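Local coordinates for tryparedoxin II (Crithidia fasciculata, PDB 1I5G), which probably serves as a thioredoxin-like dithiol carrier that passes electrons from trypanothione to partner proteins such as peroxidases, at residues 52-57 with 84-89. The protein carries 1 engineered substitution. Numbering follows the deposited sequence.
Sequences DFYKAH and MPWLAL
Y54, near the C-terminal end of helix 41-57, turns one ring face onto W86 in the loop that leads into strand 87-88, an inner strand of the thioredoxin-fold sheet. Y54 is the residue of segment 52-57 that touches 84-89, through contacts with W86 CE3, W86 CB and P85 CG. Its CG stands anti to the backbone N (chi1 -174°), which carries the ring out from the helix toward the 84-86 loop. There the W86 six-membered ring meets it edge-to-face: the centroids are 5.4 Å apart and the planes stand at 76°. W86 CE3 forms the leading edge, 3.7 Å from Y54 CG. Farther along the Y54 ring, near CE1 and CZ, W86 CB makes an off-centre CH-pi contact, 4.1 Å from the ring centroid. No hydrogen bond crosses between the segments; the phenol OH bonds instead to E64 on strand 63-69, tethering the far end of the ring. Replacing this tyrosine by an alanine is likely to leave the W86 edge and P85 CG without the ring they pack on, and E64 without its hydroxyl partner. M84 CB and P85 CD lie over one face of the indole, while L50 and I51 of helix 41-57 touch the W86 side chain. P85 CG approaches the Y54 ring obliquely, 3.7 Å from Y54 CD2.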
loop_
_atom_site.group_PDB
_atom_site.type_symbol
_atom_site.label_atom_id
_atom_site.label_comp_id
_atom_site.label_asym_id
_atom_site.label_seq_id
_atom_site.Cartn_x
_atom_site.Cartn_y
_atom_site.Cartn_z
ATOM N N ASP A 52 1.049 10.099 8.754
ATOM C CA ASP A 52 0.293 10.638 9.881
ATOM C C ASP A 52 -1.029 9.890 9.969
ATOM O O ASP A 52 -1.531 9.520 11.045
ATOM C CB ASP A 52 0.061 12.148 9.733
ATOM C CG ASP A 52 1.327 12.999 9.905
ATOM O OD1 ASP A 52 2.346 12.485 10.420
ATOM O OD2 ASP A 52 1.264 14.189 9.525
ATOM N N PHE A 53 -1.694 9.607 8.846
ATOM C CA PHE A 53 -2.968 8.904 8.786
ATOM C C PHE A 53 -2.841 7.488 9.344
ATOM O O PHE A 53 -3.695 7.028 10.107
ATOM C CB PHE A 53 -3.467 8.849 7.338
ATOM C CG PHE A 53 -4.898 8.419 7.228
ATOM C CD1 PHE A 53 -5.233 7.074 7.140
ATOM C CD2 PHE A 53 -5.926 9.350 7.217
ATOM C CE1 PHE A 53 -6.532 6.683 7.044
ATOM C CE2 PHE A 53 -7.239 8.972 7.122
ATOM C CZ PHE A 53 -7.538 7.621 7.042
ATOM N N TYR A 54 -1.773 6.817 8.944
ATOM C CA TYR A 54 -1.482 5.471 9.403
ATOM C C TYR A 54 -1.241 5.438 10.920
ATOM O O TYR A 54 -1.758 4.581 11.615
ATOM C CB TYR A 54 -0.262 4.946 8.705
ATOM C CG TYR A 54 0.145 3.531 8.921
ATOM C CD1 TYR A 54 -0.424 2.479 8.218
ATOM C CD2 TYR A 54 1.126 3.222 9.838
ATOM C CE1 TYR A 54 -0.057 1.185 8.375
ATOM C CE2 TYR A 54 1.522 1.902 10.014
ATOM C CZ TYR A 54 0.922 0.871 9.284
ATOM O OH TYR A 54 1.353 -0.429 9.472
ATOM N N LYS A 55 -0.450 6.382 11.433
ATOM C CA LYS A 55 -0.204 6.377 12.874
ATOM C C LYS A 55 -1.501 6.635 13.614
ATOM O O LYS A 55 -1.792 6.034 14.641
ATOM C CB LYS A 55 0.847 7.431 13.213
ATOM C CG LYS A 55 2.204 7.098 12.637
ATOM C CD LYS A 55 3.222 8.194 12.956
ATOM C CE LYS A 55 4.591 8.020 12.339
ATOM N NZ LYS A 55 5.419 9.266 12.455
ATOM N N ALA A 56 -2.340 7.527 13.115
ATOM C CA ALA A 56 -3.582 7.844 13.792
ATOM C C ALA A 56 -4.615 6.735 13.782
ATOM O O ALA A 56 -5.322 6.486 14.762
ATOM C CB ALA A 56 -4.179 9.112 13.196
ATOM N N HIS A 57 -4.724 6.037 12.648
ATOM C CA HIS A 57 -5.874 5.193 12.347
ATOM C C HIS A 57 -5.641 3.716 12.026
ATOM O O HIS A 57 -6.627 2.986 11.997
ATOM C CB HIS A 57 -6.649 5.823 11.180
ATOM C CG HIS A 57 -7.017 7.261 11.378
ATOM N ND1 HIS A 57 -7.809 7.675 12.427
ATOM C CD2 HIS A 57 -6.721 8.368 10.656
ATOM C CE1 HIS A 57 -7.961 8.985 12.339
ATOM N NE2 HIS A 57 -7.320 9.440 11.272
ATOM N N MET A 84 9.134 4.735 5.770
ATOM C CA MET A 84 7.730 4.345 5.967
ATOM C C MET A 84 7.549 3.317 7.052
ATOM O O MET A 84 8.421 2.453 7.220
ATOM C CB MET A 84 7.212 3.762 4.648
ATOM C CG MET A 84 7.314 4.704 3.479
ATOM S SD MET A 84 6.909 3.882 1.903
ATOM C CE MET A 84 7.262 5.181 0.778
ATOM N N PRO A 85 6.442 3.387 7.790
ATOM C CA PRO A 85 6.186 2.477 8.903
ATOM C C PRO A 85 5.430 1.203 8.591
ATOM O O PRO A 85 5.221 0.389 9.492
ATOM C CB PRO A 85 5.377 3.392 9.833
ATOM C CG PRO A 85 4.530 4.139 8.834
ATOM C CD PRO A 85 5.404 4.418 7.668
ATOM N N TRP A 86 5.017 1.035 7.321
ATOM C CA TRP A 86 4.090 -0.026 6.929
ATOM C C TRP A 86 4.773 -1.139 6.155
ATOM O O TRP A 86 5.978 -1.314 6.320
ATOM C CB TRP A 86 2.900 0.597 6.189
ATOM C CG TRP A 86 3.305 1.530 5.117
ATOM C CD1 TRP A 86 4.038 1.259 3.984
ATOM C CD2 TRP A 86 3.027 2.916 5.050
ATOM N NE1 TRP A 86 4.226 2.383 3.231
ATOM C CE2 TRP A 86 3.602 3.432 3.866
ATOM C CE3 TRP A 86 2.326 3.801 5.895
ATOM C CZ2 TRP A 86 3.507 4.781 3.517
ATOM C CZ3 TRP A 86 2.222 5.119 5.527
ATOM C CH2 TRP A 86 2.809 5.605 4.386
ATOM N N LEU A 87 4.082 -1.915 5.344
ATOM C CA LEU A 87 4.611 -3.067 4.641
ATOM C C LEU A 87 5.057 -2.679 3.234
ATOM O O LEU A 87 4.732 -1.590 2.734
ATOM C CB LEU A 87 3.546 -4.158 4.543
ATOM C CG LEU A 87 2.946 -4.604 5.883
ATOM C CD1 LEU A 87 1.999 -5.764 5.679
ATOM C CD2 LEU A 87 4.034 -4.941 6.944
ATOM N N ALA A 88 5.791 -3.572 2.584
ATOM C CA ALA A 88 6.094 -3.378 1.184
ATOM C C ALA A 88 6.150 -4.698 0.468
ATOM O O ALA A 88 6.583 -5.727 0.973
ATOM C CB ALA A 88 7.411 -2.639 0.984
ATOM N N LEU A 89 5.715 -4.677 -0.782
ATOM C CA LEU A 89 5.996 -5.771 -1.724
ATOM C C LEU A 89 7.510 -5.689 -1.980
ATOM O O LEU A 89 7.999 -4.606 -2.310
ATOM C CB LEU A 89 5.204 -5.580 -3.033
ATOM C CG LEU A 89 5.455 -6.721 -4.033
ATOM C CD1 LEU A 89 4.773 -7.986 -3.563
ATOM C CD2 LEU A 89 4.877 -6.300 -5.391
#